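Local coordinates for 35 kDa hemin binding protein (PDB 5Y1A) that probably binds hemin, carries a thioredoxin domain with a likely redox role, and is a cargo of the type IX secretion system, at residues V38-F43 with N132-G137; Q100-P105 with T109-R114; A163-K168 with V247-H252. All coordinates share one frame; numbering follows the deposited sequence. Where two conformers were deposited one is given.

Contact 1. Residues V38-F43 with N132-G137; sequences VVLEVF and NKIMKG
Gly137 and Val38 meet at the last turns of the helix, where Gly137 N is bonded back to Lys133 O at 3.0 Å and Gly137 O accepts a hydrogen bond from Lys36 NZ. Because Gly137 has no side chain, the strand comes close here, with 6.2 Å between the CA atoms of Val38 and Gly137. Val38 fills the approach with one methyl: CG2 lies 3.7 Å from Gly137 C, and it is also 4.0 Å from Ile134 O, so the branch rests on helix backbone rather than on a side chain. Further along, Leu40 and Ile134 touch by their terminal methyls, CD1 to CD1 at 4.1 Å, the two chains crossing at about a right angle. Ile134 reaches that far because its chain is extended beyond CG1 (chi2 172°). Strand 38-43 and helix 132-137 run at 133° to one another, their axes 8.9 Å apart at closest approach. This is a helix lying on the central sheet of the thioredoxin fold; Val73 of the parallel strand 73-79 touches both Leu40 and Ile134, and Val112 of strand 109-112 touches Val38 and Leu40. With no hydrogen bond crossing the interface, buried methyl packing holds helix to strand, and the N and O of Gly137 are bonded instead to Lys133 and Lys36.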
ATOM      1  N   VAL A  38      -4.196  14.463   4.847  1.00 11.56           N
ATOM      2  CA  VAL A  38      -5.563  14.062   4.560  1.00 10.78           C
ATOM      3  C   VAL A  38      -5.528  12.767   3.773  1.00 10.83           C
ATOM      4  O   VAL A  38      -4.774  12.650   2.823  1.00 12.36           O
ATOM      5  CB  VAL A  38      -6.306  15.161   3.768  1.00 10.20           C
ATOM      6  CG1 VAL A  38      -7.589  14.568   3.077  1.00 10.34           C
ATOM      7  CG2 VAL A  38      -6.726  16.279   4.695  1.00 10.12           C
ATOM      8  N   VAL A  39      -6.336  11.797   4.197  1.00 10.60           N
ATOM      9  CA  VAL A  39      -6.553  10.550   3.456  1.00 10.48           C
ATOM     10  C   VAL A  39      -7.898  10.614   2.738  1.00  9.69           C
ATOM     11  O   VAL A  39      -8.900  11.020   3.320  1.00 11.01           O
ATOM     12  CB  VAL A  39      -6.529   9.327   4.443  1.00 10.25           C
ATOM     13  CG1 VAL A  39      -6.954   8.025   3.745  1.00 11.44           C
ATOM     14  CG2 VAL A  39      -5.147   9.189   5.078  1.00  9.94           C
ATOM     15  N   LEU A  40      -7.911  10.235   1.463  1.00  9.13           N
ATOM     16  CA  LEU A  40      -9.161  10.078   0.716  1.00  9.62           C
ATOM     17  C   LEU A  40      -9.310   8.596   0.448  1.00 10.04           C
ATOM     18  O   LEU A  40      -8.328   7.952   0.067  1.00 11.20           O
ATOM     19  CB  LEU A  40      -9.109  10.854  -0.610  1.00 10.85           C
ATOM     20  CG  LEU A  40      -8.743  12.351  -0.524  1.00 11.30           C
ATOM     21  CD1 LEU A  40      -8.840  12.992  -1.916  1.00 11.76           C
ATOM     22  CD2 LEU A  40      -9.665  13.066   0.473  1.00 12.51           C
ATOM     23  N   GLU A  41     -10.495   8.041   0.723  1.00  9.10           N
ATOM     24  CA  GLU A  41     -10.832   6.666   0.299  1.00  8.32           C
ATOM     25  C   GLU A  41     -11.897   6.775  -0.772  1.00  9.04           C
ATOM     26  O   GLU A  41     -12.983   7.283  -0.516  1.00  8.32           O
ATOM     27  CB  GLU A  41     -11.266   5.799   1.513  1.00  7.90           C
ATOM     28  CG  GLU A  41     -10.057   5.555   2.442  1.00  8.06           C
ATOM     29  CD  GLU A  41     -10.447   4.960   3.778  1.00 10.54           C
ATOM     30  OE1 GLU A  41     -11.234   5.621   4.477  1.00 11.02           O
ATOM     31  OE2 GLU A  41      -9.977   3.841   4.111  1.00 10.87           O
ATOM     32  N   VAL A  42     -11.542   6.350  -1.990  1.00  8.10           N
ATOM     33  CA  VAL A  42     -12.432   6.429  -3.137  1.00  8.57           C
ATOM     34  C   VAL A  42     -12.962   5.050  -3.507  1.00  8.78           C
ATOM     35  O   VAL A  42     -12.203   4.075  -3.610  1.00  9.95           O
ATOM     36  CB  VAL A  42     -11.703   6.984  -4.369  1.00  8.48           C
ATOM     37  CG1 VAL A  42     -12.730   7.209  -5.548  1.00  7.79           C
ATOM     38  CG2 VAL A  42     -10.925   8.245  -3.966  1.00  9.06           C
ATOM     39  N   PHE A  43     -14.270   4.988  -3.750  1.00  9.06           N
ATOM     40  CA  PHE A  43     -14.955   3.707  -3.993  1.00  9.06           C
ATOM     41  C   PHE A  43     -15.289   3.567  -5.467  1.00  9.29           C
ATOM     42  O   PHE A  43     -15.957   4.415  -6.050  1.00  9.57           O
ATOM     43  CB  PHE A  43     -16.183   3.634  -3.072  1.00  9.00           C
ATOM     44  CG  PHE A  43     -15.836   3.990  -1.664  1.00  9.65           C
ATOM     45  CD1 PHE A  43     -14.890   3.238  -0.957  1.00  8.69           C
ATOM     46  CD2 PHE A  43     -16.388   5.121  -1.053  1.00  8.02           C
ATOM     47  CE1 PHE A  43     -14.491   3.640   0.341  1.00  9.99           C
ATOM     48  CE2 PHE A  43     -16.001   5.510   0.249  1.00 11.26           C
ATOM     49  CZ  PHE A  43     -15.074   4.760   0.940  1.00 10.03           C
ATOM     50  N   ASN A 132     -12.966  21.789  -1.680  1.00 15.79           N
ATOM     51  CA  ASN A 132     -13.561  22.292  -0.442  1.00 16.10           C
ATOM     52  C   ASN A 132     -13.727  21.201   0.622  1.00 15.75           C
ATOM     53  O   ASN A 132     -13.450  21.440   1.808  1.00 15.47           O
ATOM     54  CB  ASN A 132     -14.895  22.985  -0.710  1.00 16.54           C
ATOM     55  CG  ASN A 132     -14.735  24.358  -1.427  1.00 19.86           C
ATOM     56  OD1 ASN A 132     -15.703  24.898  -1.939  1.00 25.37           O
ATOM     57  ND2 ASN A 132     -13.526  24.888  -1.469  1.00 22.97           N
ATOM     58  N   LYS A 133     -14.133  20.006   0.194  1.00 15.33           N
ATOM     59  CA  LYS A 133     -14.214  18.842   1.105  1.00 15.18           C
ATOM     60  C   LYS A 133     -12.833  18.484   1.648  1.00 14.66           C
ATOM     61  O   LYS A 133     -12.685  18.220   2.858  1.00 13.98           O
ATOM     62  CB  LYS A 133     -14.848  17.627   0.398  1.00 15.30           C
ATOM     63  CG  LYS A 133     -16.385  17.535   0.480  1.00 15.45           C
ATOM     64  CD  LYS A 133     -16.882  16.232  -0.177  1.00 16.95           C
ATOM     65  CE  LYS A 133     -18.317  15.943   0.171  1.00 20.54           C
ATOM     66  NZ  LYS A 133     -18.782  14.615  -0.337  1.00 21.96           N
ATOM     67  N   ILE A 134     -11.817  18.494   0.775  1.00 13.96           N
ATOM     68  CA  ILE A 134     -10.434  18.233   1.195  1.00 13.76           C
ATOM     69  C   ILE A 134      -9.972  19.271   2.224  1.00 14.62           C
ATOM     70  O   ILE A 134      -9.388  18.925   3.246  1.00 14.16           O
ATOM     71  CB  ILE A 134      -9.471  18.230  -0.001  1.00 14.03           C
ATOM     72  CG1 ILE A 134      -9.784  17.036  -0.932  1.00 12.47           C
ATOM     73  CG2 ILE A 134      -8.022  18.259   0.478  1.00 14.44           C
ATOM     74  CD1 ILE A 134      -8.982  17.045  -2.315  1.00 13.18           C
ATOM     75  N   MET A 135     -10.273  20.541   1.967  1.00 14.90           N
ATOM     76  CA  MET A 135      -9.828  21.599   2.871  1.00 16.04           C
ATOM     77  C   MET A 135     -10.514  21.494   4.234  1.00 16.40           C
ATOM     78  O   MET A 135      -9.906  21.800   5.267  1.00 17.17           O
ATOM     79  CB  MET A 135      -9.962  22.986   2.213  1.00 16.39           C
ATOM     80  CG  MET A 135      -8.906  23.215   1.110  1.00 15.48           C
ATOM     81  SD  MET A 135      -7.167  23.066   1.559  1.00 17.65           S
ATOM     82  CE  MET A 135      -7.005  24.223   2.909  1.00 22.02           C
ATOM     83  N   LYS A 136     -11.752  21.014   4.238  0.50 16.82           N
ATOM     84  CA  LYS A 136     -12.470  20.749   5.474  0.50 17.44           C
ATOM     85  C   LYS A 136     -11.752  19.640   6.248  0.50 17.37           C
ATOM     86  O   LYS A 136     -11.616  19.702   7.474  0.50 17.16           O
ATOM     87  CB  LYS A 136     -13.902  20.337   5.147  0.50 18.05           C
ATOM     88  CG  LYS A 136     -14.893  20.478   6.287  0.50 18.88           C
ATOM     89  CD  LYS A 136     -16.282  20.773   5.722  0.50 21.16           C
ATOM     90  CE  LYS A 136     -17.377  20.004   6.437  0.50 21.69           C
ATOM     91  NZ  LYS A 136     -17.236  20.007   7.922  0.50 23.94           N
ATOM     92  N   GLY A 137     -11.275  18.643   5.514  1.00 17.60           N
ATOM     93  CA  GLY A 137     -10.445  17.571   6.084  1.00 17.34           C
ATOM     94  C   GLY A 137      -9.187  18.109   6.733  1.00 17.65           C
ATOM     95  O   GLY A 137      -8.785  17.630   7.798  1.00 16.75           O
TER

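Contact 2. Residues Q100-P105 with T109-R114; sequences QTLGIP and TFSVCR
Leu102 sets its CG opposite the carbonyl carbon (chi1 -58°), while Ser111 swings OG to the far side from its backbone N (chi1 171°), and the leucine methyls come to lie over the serine. CD1 of Leu102 is 3.7 Å from Ser111 CB and equally 3.7 Å from Ser111 OG; the second methyl, CD2, is a little farther from that OG and reaches across to Arg114 CA at 4.3 Å. The serine hydroxyl meets carbon on this side and has its polar partner in OE1 of Glu116, and OE2 of the same carboxylate accepts the N-H of Val112. Two residues earlier, on the same side of the strand, Thr109 also sets a hydroxyl against a methyl: with chi1 44° its OG1 sits between the backbone N and the carbonyl carbon, hydrogen-bonded to Gly106 O and with Ile104 CG2 against it at 3.4 Å. This is the helix-to-strand connection of the thioredoxin fold. Helix 89-102 ends at Leu102, Gly103 breaks away with positive phi, and a short link returns the chain as strand 109-112, antiparallel to strand 34-44; the link probably corresponds to the loop that carries the conserved cis-proline of thioredoxins. Pro105, the one exposed residue among the six that touch, has its CD 4.3 Å from Thr109 CG2. Ile104, its N-H held by Asp99 OD1, also packs on Phe43 of the central strand and on Phe95 and Leu98 of the helix. Beyond the strand, Cys113 and Arg114 both take positive phi, a turn that brings CA of Arg114 beside Leu102 and sends the arginine chain, extended beyond CB, to Glu41.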
ATOM      1  N   GLN A 100     -20.206  -0.672   5.876  1.00  9.65           N
ATOM      2  CA  GLN A 100     -20.843  -0.736   7.191  1.00 10.86           C
ATOM      3  C   GLN A 100     -20.694   0.590   7.966  1.00 10.75           C
ATOM      4  O   GLN A 100     -21.643   1.064   8.599  1.00 12.72           O
ATOM      5  CB  GLN A 100     -20.285  -1.910   7.996  1.00 10.37           C
ATOM      6  CG  GLN A 100     -21.017  -2.124   9.346  1.00 13.89           C
ATOM      7  CD  GLN A 100     -22.535  -2.301   9.189  1.00 17.47           C
ATOM      8  OE1 GLN A 100     -22.999  -3.076   8.337  1.00 17.90           O
ATOM      9  NE2 GLN A 100     -23.315  -1.590  10.020  1.00 18.72           N
ATOM     10  N   THR A 101     -19.527   1.203   7.878  1.00 10.30           N
ATOM     11  CA  THR A 101     -19.233   2.425   8.598  1.00 10.06           C
ATOM     12  C   THR A 101     -19.842   3.686   7.989  1.00 10.55           C
ATOM     13  O   THR A 101     -20.426   4.533   8.709  1.00 10.71           O
ATOM     14  CB  THR A 101     -17.680   2.562   8.735  1.00  9.42           C
ATOM     15  OG1 THR A 101     -17.216   1.448   9.496  1.00 11.61           O
ATOM     16  CG2 THR A 101     -17.272   3.878   9.444  1.00 11.06           C
ATOM     17  N   LEU A 102     -19.741   3.801   6.672  1.00 10.27           N
ATOM     18  CA  LEU A 102     -20.047   5.060   5.994  1.00  9.96           C
ATOM     19  C   LEU A 102     -21.357   5.074   5.194  1.00 10.32           C
ATOM     20  O   LEU A 102     -21.967   6.151   4.983  1.00 10.29           O
ATOM     21  CB  LEU A 102     -18.878   5.444   5.072  1.00  8.99           C
ATOM     22  CG  LEU A 102     -17.510   5.599   5.724  1.00 10.24           C
ATOM     23  CD1 LEU A 102     -16.461   5.621   4.605  1.00 10.98           C
ATOM     24  CD2 LEU A 102     -17.476   6.918   6.508  1.00 11.42           C
ATOM     25  N   GLY A 103     -21.791   3.891   4.753  1.00 11.03           N
ATOM     26  CA  GLY A 103     -23.005   3.777   3.946  1.00 11.29           C
ATOM     27  C   GLY A 103     -22.713   4.274   2.530  1.00 12.18           C
ATOM     28  O   GLY A 103     -23.083   5.390   2.176  1.00 12.73           O
ATOM     29  N   ILE A 104     -22.065   3.426   1.738  1.00 11.54           N
ATOM     30  CA  ILE A 104     -21.614   3.760   0.370  1.00 11.57           C
ATOM     31  C   ILE A 104     -22.693   3.351  -0.624  1.00 12.40           C
ATOM     32  O   ILE A 104     -22.882   2.175  -0.876  1.00 13.27           O
ATOM     33  CB  ILE A 104     -20.276   3.011   0.055  1.00 12.02           C
ATOM     34  CG1 ILE A 104     -19.229   3.437   1.094  1.00 10.39           C
ATOM     35  CG2 ILE A 104     -19.800   3.299  -1.406  1.00 11.91           C
ATOM     36  CD1 ILE A 104     -17.974   2.550   1.168  1.00 11.25           C
ATOM     37  N   PRO A 105     -23.389   4.343  -1.196  1.00 13.38           N
ATOM     38  CA  PRO A 105     -24.621   4.081  -1.958  1.00 14.54           C
ATOM     39  C   PRO A 105     -24.413   3.672  -3.426  1.00 14.27           C
ATOM     40  O   PRO A 105     -25.318   3.107  -4.027  1.00 15.61           O
ATOM     41  CB  PRO A 105     -25.343   5.426  -1.892  1.00 14.42           C
ATOM     42  CG  PRO A 105     -24.236   6.463  -1.846  1.00 15.59           C
ATOM     43  CD  PRO A 105     -23.084   5.790  -1.092  1.00 14.12           C
ATOM     44  N   THR A 109     -17.745   7.229  -5.381  1.00  9.93           N
ATOM     45  CA  THR A 109     -17.971   8.083  -4.235  1.00  9.98           C
ATOM     46  C   THR A 109     -16.660   8.110  -3.456  1.00 10.15           C
ATOM     47  O   THR A 109     -15.715   7.390  -3.785  1.00  9.40           O
ATOM     48  CB  THR A 109     -19.146   7.545  -3.323  1.00  9.34           C
ATOM     49  OG1 THR A 109     -19.026   6.124  -3.157  1.00 10.67           O
ATOM     50  CG2 THR A 109     -20.512   7.863  -3.922  1.00 11.55           C
ATOM     51  N   PHE A 110     -16.576   8.975  -2.447  1.00  9.79           N
ATOM     52  CA  PHE A 110     -15.361   9.036  -1.639  1.00  9.60           C
ATOM     53  C   PHE A 110     -15.630   9.567  -0.254  1.00  9.97           C
ATOM     54  O   PHE A 110     -16.646  10.225  -0.015  1.00 10.08           O
ATOM     55  CB  PHE A 110     -14.206   9.808  -2.317  1.00  9.93           C
ATOM     56  CG  PHE A 110     -14.220  11.346  -2.139  1.00 12.04           C
ATOM     57  CD1 PHE A 110     -13.006  12.016  -1.905  1.00 13.50           C
ATOM     58  CD2 PHE A 110     -15.390  12.101  -2.247  1.00 12.62           C
ATOM     59  CE1 PHE A 110     -12.959  13.413  -1.777  1.00 13.84           C
ATOM     60  CE2 PHE A 110     -15.346  13.524  -2.104  1.00 13.77           C
ATOM     61  CZ  PHE A 110     -14.124  14.157  -1.898  1.00 13.39           C
ATOM     62  N   SER A 111     -14.693   9.256   0.630  1.00  9.52           N
ATOM     63  CA  SER A 111     -14.719   9.701   2.017  1.00  9.36           C
ATOM     64  C   SER A 111     -13.441  10.498   2.320  1.00 10.02           C
ATOM     65  O   SER A 111     -12.323  10.049   1.973  1.00  9.25           O
ATOM     66  CB  SER A 111     -14.782   8.479   2.924  1.00  9.46           C
ATOM     67  OG  SER A 111     -14.599   8.854   4.273  1.00 10.58           O
ATOM     68  N   VAL A 112     -13.618  11.645   2.984  1.00  9.46           N
ATOM     69  CA  VAL A 112     -12.493  12.469   3.444  1.00 10.66           C
ATOM     70  C   VAL A 112     -12.198  12.156   4.915  1.00 10.52           C
ATOM     71  O   VAL A 112     -12.991  12.506   5.799  1.00 11.27           O
ATOM     72  CB  VAL A 112     -12.770  13.996   3.266  1.00 11.16           C
ATOM     73  CG1 VAL A 112     -11.525  14.788   3.681  1.00 11.86           C
ATOM     74  CG2 VAL A 112     -13.087  14.292   1.796  1.00 11.48           C
ATOM     75  N   CYS A 113     -11.086  11.456   5.155  1.00 10.02           N
ATOM     76  CA  CYS A 113     -10.654  11.083   6.498  1.00 10.25           C
ATOM     77  C   CYS A 113     -11.764  10.400   7.311  1.00  9.56           C
ATOM     78  O   CYS A 113     -11.810  10.578   8.528  1.00  9.92           O
ATOM     79  CB  CYS A 113     -10.159  12.314   7.283  1.00 10.44           C
ATOM     80  SG  CYS A 113      -8.749  13.164   6.520  1.00 14.78           S
ATOM     81  N   ARG A 114     -12.651   9.644   6.643  1.00  8.48           N
ATOM     82  CA  ARG A 114     -13.806   8.999   7.303  1.00  8.50           C
ATOM     83  C   ARG A 114     -14.570   9.940   8.219  1.00  9.48           C
ATOM     84  O   ARG A 114     -15.071   9.537   9.285  1.00  9.52           O
ATOM     85  CB  ARG A 114     -13.346   7.762   8.105  1.00  8.31           C
ATOM     86  CG  ARG A 114     -12.575   6.738   7.214  1.00  8.08           C
ATOM     87  CD  ARG A 114     -12.049   5.582   8.059  1.00  7.13           C
ATOM     88  NE  ARG A 114     -11.318   4.643   7.199  1.00  8.11           N
ATOM     89  CZ  ARG A 114     -10.764   3.505   7.612  1.00  7.15           C
ATOM     90  NH1 ARG A 114     -10.817   3.142   8.910  1.00  8.76           N
ATOM     91  NH2 ARG A 114     -10.133   2.733   6.731  1.00  7.62           N
TER

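Contact 3. Residues A163-K168 with V247-H252; sequences ATFTGK and VLAFVH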
ATOM      1  N   ALA A 163       7.843  -2.499   7.120  1.00 11.17           N
ATOM      2  CA  ALA A 163       7.331  -1.154   7.337  1.00 11.48           C
ATOM      3  C   ALA A 163       7.300  -0.945   8.841  1.00 12.37           C
ATOM      4  O   ALA A 163       6.694  -1.726   9.584  1.00 13.32           O
ATOM      5  CB  ALA A 163       5.934  -1.001   6.723  1.00 10.55           C
ATOM      6  N   THR A 164       8.004   0.080   9.295  1.00 11.79           N
ATOM      7  CA  THR A 164       8.001   0.418  10.706  1.00 12.24           C
ATOM      8  C   THR A 164       7.274   1.754  10.846  1.00 12.07           C
ATOM      9  O   THR A 164       7.665   2.753  10.222  1.00 12.78           O
ATOM     10  CB  THR A 164       9.433   0.510  11.254  1.00 12.64           C
ATOM     11  OG1 THR A 164      10.081  -0.744  11.035  1.00 13.83           O
ATOM     12  CG2 THR A 164       9.406   0.795  12.746  1.00 14.00           C
ATOM     13  N   PHE A 165       6.197   1.747  11.638  1.00 12.40           N
ATOM     14  CA  PHE A 165       5.352   2.912  11.836  1.00 11.95           C
ATOM     15  C   PHE A 165       5.589   3.384  13.239  1.00 13.18           C
ATOM     16  O   PHE A 165       5.384   2.633  14.189  1.00 13.85           O
ATOM     17  CB  PHE A 165       3.866   2.558  11.694  1.00 11.64           C
ATOM     18  CG  PHE A 165       3.555   1.804  10.445  1.00 11.63           C
ATOM     19  CD1 PHE A 165       3.785   2.386   9.216  1.00 13.11           C
ATOM     20  CD2 PHE A 165       3.120   0.481  10.491  1.00 11.88           C
ATOM     21  CE1 PHE A 165       3.512   1.694   8.041  1.00 13.48           C
ATOM     22  CE2 PHE A 165       2.842  -0.216   9.303  1.00 13.02           C
ATOM     23  CZ  PHE A 165       3.061   0.398   8.083  1.00 11.38           C
ATOM     24  N   THR A 166       6.061   4.612  13.363  1.00 14.19           N
ATOM     25  CA  THR A 166       6.349   5.176  14.672  1.00 14.38           C
ATOM     26  C   THR A 166       5.647   6.511  14.741  1.00 14.07           C
ATOM     27  O   THR A 166       5.596   7.247  13.761  1.00 13.73           O
ATOM     28  CB  THR A 166       7.877   5.398  14.893  1.00 15.32           C
ATOM     29  OG1 THR A 166       8.386   6.237  13.851  1.00 16.60           O
ATOM     30  CG2 THR A 166       8.634   4.045  14.893  1.00 14.87           C
ATOM     31  N   GLY A 167       5.125   6.836  15.906  1.00 13.36           N
ATOM     32  CA  GLY A 167       4.417   8.094  16.016  1.00 13.64           C
ATOM     33  C   GLY A 167       4.141   8.510  17.431  1.00 13.97           C
ATOM     34  O   GLY A 167       4.659   7.926  18.389  1.00 13.20           O
ATOM     35  N   LYS A 168       3.325   9.550  17.572  0.50 13.94           N
ATOM     36  CA  LYS A 168       2.968  10.074  18.883  0.50 14.04           C
ATOM     37  C   LYS A 168       1.582  10.661  18.817  0.50 14.01           C
ATOM     38  O   LYS A 168       1.171  11.144  17.772  0.50 13.80           O
ATOM     39  CB  LYS A 168       3.938  11.177  19.315  0.50 14.29           C
ATOM     40  CG  LYS A 168       5.196  10.677  19.988  0.50 14.81           C
ATOM     41  CD  LYS A 168       5.936  11.816  20.657  0.50 16.20           C
ATOM     42  CE  LYS A 168       7.009  11.292  21.603  0.50 16.80           C
ATOM     43  NZ  LYS A 168       7.951  10.343  20.922  0.50 19.48           N
ATOM     44  N   VAL A 247       3.412   2.825   0.580  1.00  9.92           N
ATOM     45  CA  VAL A 247       2.733   2.324   1.799  1.00  9.39           C
ATOM     46  C   VAL A 247       2.187   3.544   2.505  1.00  9.77           C
ATOM     47  O   VAL A 247       2.916   4.529   2.750  1.00  9.30           O
ATOM     48  CB  VAL A 247       3.646   1.531   2.759  1.00 10.42           C
ATOM     49  CG1 VAL A 247       2.868   1.140   4.057  1.00  9.82           C
ATOM     50  CG2 VAL A 247       4.176   0.282   2.060  1.00  9.54           C
ATOM     51  N   LEU A 248       0.897   3.484   2.788  1.00  9.27           N
ATOM     52  CA  LEU A 248       0.193   4.519   3.535  1.00 10.04           C
ATOM     53  C   LEU A 248      -0.176   3.937   4.900  1.00 10.36           C
ATOM     54  O   LEU A 248      -0.720   2.817   4.982  1.00 11.48           O
ATOM     55  CB  LEU A 248      -1.091   4.885   2.781  1.00 10.07           C
ATOM     56  CG  LEU A 248      -2.164   5.712   3.522  1.00 11.41           C
ATOM     57  CD1 LEU A 248      -1.615   7.117   3.827  1.00 12.93           C
ATOM     58  CD2 LEU A 248      -3.382   5.831   2.677  1.00 10.98           C
ATOM     59  N   ALA A 249       0.069   4.688   5.965  1.00 10.02           N
ATOM     60  CA  ALA A 249      -0.419   4.282   7.287  1.00  9.99           C
ATOM     61  C   ALA A 249      -1.189   5.426   7.884  1.00 10.33           C
ATOM     62  O   ALA A 249      -0.823   6.612   7.707  1.00 10.41           O
ATOM     63  CB  ALA A 249       0.744   3.912   8.203  1.00 10.54           C
ATOM     64  N   PHE A 250      -2.255   5.087   8.611  1.00  9.17           N
ATOM     65  CA  PHE A 250      -2.988   6.138   9.309  1.00  9.36           C
ATOM     66  C   PHE A 250      -3.518   5.713  10.677  1.00  9.35           C
ATOM     67  O   PHE A 250      -3.889   4.541  10.875  1.00  9.31           O
ATOM     68  CB  PHE A 250      -4.079   6.754   8.424  1.00  9.22           C
ATOM     69  CG  PHE A 250      -5.012   5.767   7.787  1.00  9.02           C
ATOM     70  CD1 PHE A 250      -6.200   5.381   8.435  1.00  8.37           C
ATOM     71  CD2 PHE A 250      -4.740   5.274   6.509  1.00  9.65           C
ATOM     72  CE1 PHE A 250      -7.104   4.486   7.813  1.00 10.27           C
ATOM     73  CE2 PHE A 250      -5.632   4.366   5.858  1.00 12.88           C
ATOM     74  CZ  PHE A 250      -6.821   3.980   6.524  1.00 10.64           C
ATOM     75  N   VAL A 251      -3.504   6.669  11.611  1.00  9.38           N
ATOM     76  CA  VAL A 251      -4.086   6.519  12.952  1.00  9.43           C
ATOM     77  C   VAL A 251      -5.542   6.999  12.902  1.00  9.42           C
ATOM     78  O   VAL A 251      -5.853   8.064  12.337  1.00  9.60           O
ATOM     79  CB  VAL A 251      -3.287   7.358  13.984  1.00 10.31           C
ATOM     80  CG1 VAL A 251      -3.866   7.185  15.377  1.00 11.67           C
ATOM     81  CG2 VAL A 251      -1.780   6.964  13.976  1.00 10.43           C
ATOM     82  N   HIS A 252      -6.453   6.208  13.465  1.00  9.02           N
ATOM     83  CA  HIS A 252      -7.865   6.522  13.334  1.00  9.16           C
ATOM     84  C   HIS A 252      -8.660   6.005  14.510  1.00 10.04           C
ATOM     85  O   HIS A 252      -8.225   5.083  15.216  1.00 10.16           O
ATOM     86  CB  HIS A 252      -8.414   5.945  12.006  1.00  8.68           C
ATOM     87  CG  HIS A 252      -8.262   4.450  11.858  1.00  7.80           C
ATOM     88  ND1 HIS A 252      -9.254   3.565  12.224  1.00  9.66           N
ATOM     89  CD2 HIS A 252      -7.269   3.697  11.321  1.00  9.01           C
ATOM     90  CE1 HIS A 252      -8.872   2.327  11.940  1.00 12.62           C
ATOM     91  NE2 HIS A 252      -7.663   2.380  11.397  1.00  8.14           N
TER
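Strands 163-168 and 247-252 run in roughly the same direction in two facing sheets, with 7.5 Å between the CA atoms of Phe165 and Ala249 and no hydrogen bond between them. One aromatic ring makes the contact. Phe165, with CG placed opposite its carbonyl carbon (chi1 -51°), drops its ring across the gap and lays the CD1-CE1 side against Ala249: CB of Ala249 is 3.6 Å from Phe165 CD1, an oblique approach. The same ring presents its rim to Val247, whose CG1 lies near the ring plane, 4.1 Å from Phe165 CE1 and just as far from CZ. That methyl is the valine branch set opposite the backbone N (chi1 176°), and the valine and phenylalanine side chains cross at about a right angle. A small residue beside CD1 and CE1 and a branched one at the ring edge fit a bulky group between sheets. This is the interior of the beta-sandwich, probably the immunoglobulin-like domain. Leu180 and Ala182 of strand 179-186, beside strand 245-252, also touch Phe165, while Val147 and Leu149 touch it from strand 145-153, the neighbouring strand of its own sheet.

How the contacts relate
Contacts 1 and 2 share the central sheet of the thioredoxin domain, with centres 11 Å apart, and two polar pairs join them: Phe43 N lies 2.8 Å from Thr109 O, a probable hydrogen bond, and a salt bridge of 2.8 Å runs from Glu41 OE2 to Arg114 NH2. Along the chain, contact 2 is nested in the loop closed by contact 1. Contact 3 stands apart in the beta-sandwich, its centre 18 Å from contact 1 and 21 Å from contact 2, yet the domains touch: Arg114 NH2 is 3.5 Å from Phe250 CZ, and Val39 CG2 packs on Phe250 and Leu248. Strand 34-44 leads toward a probable CxxC redox motif at the start of helix 51-63.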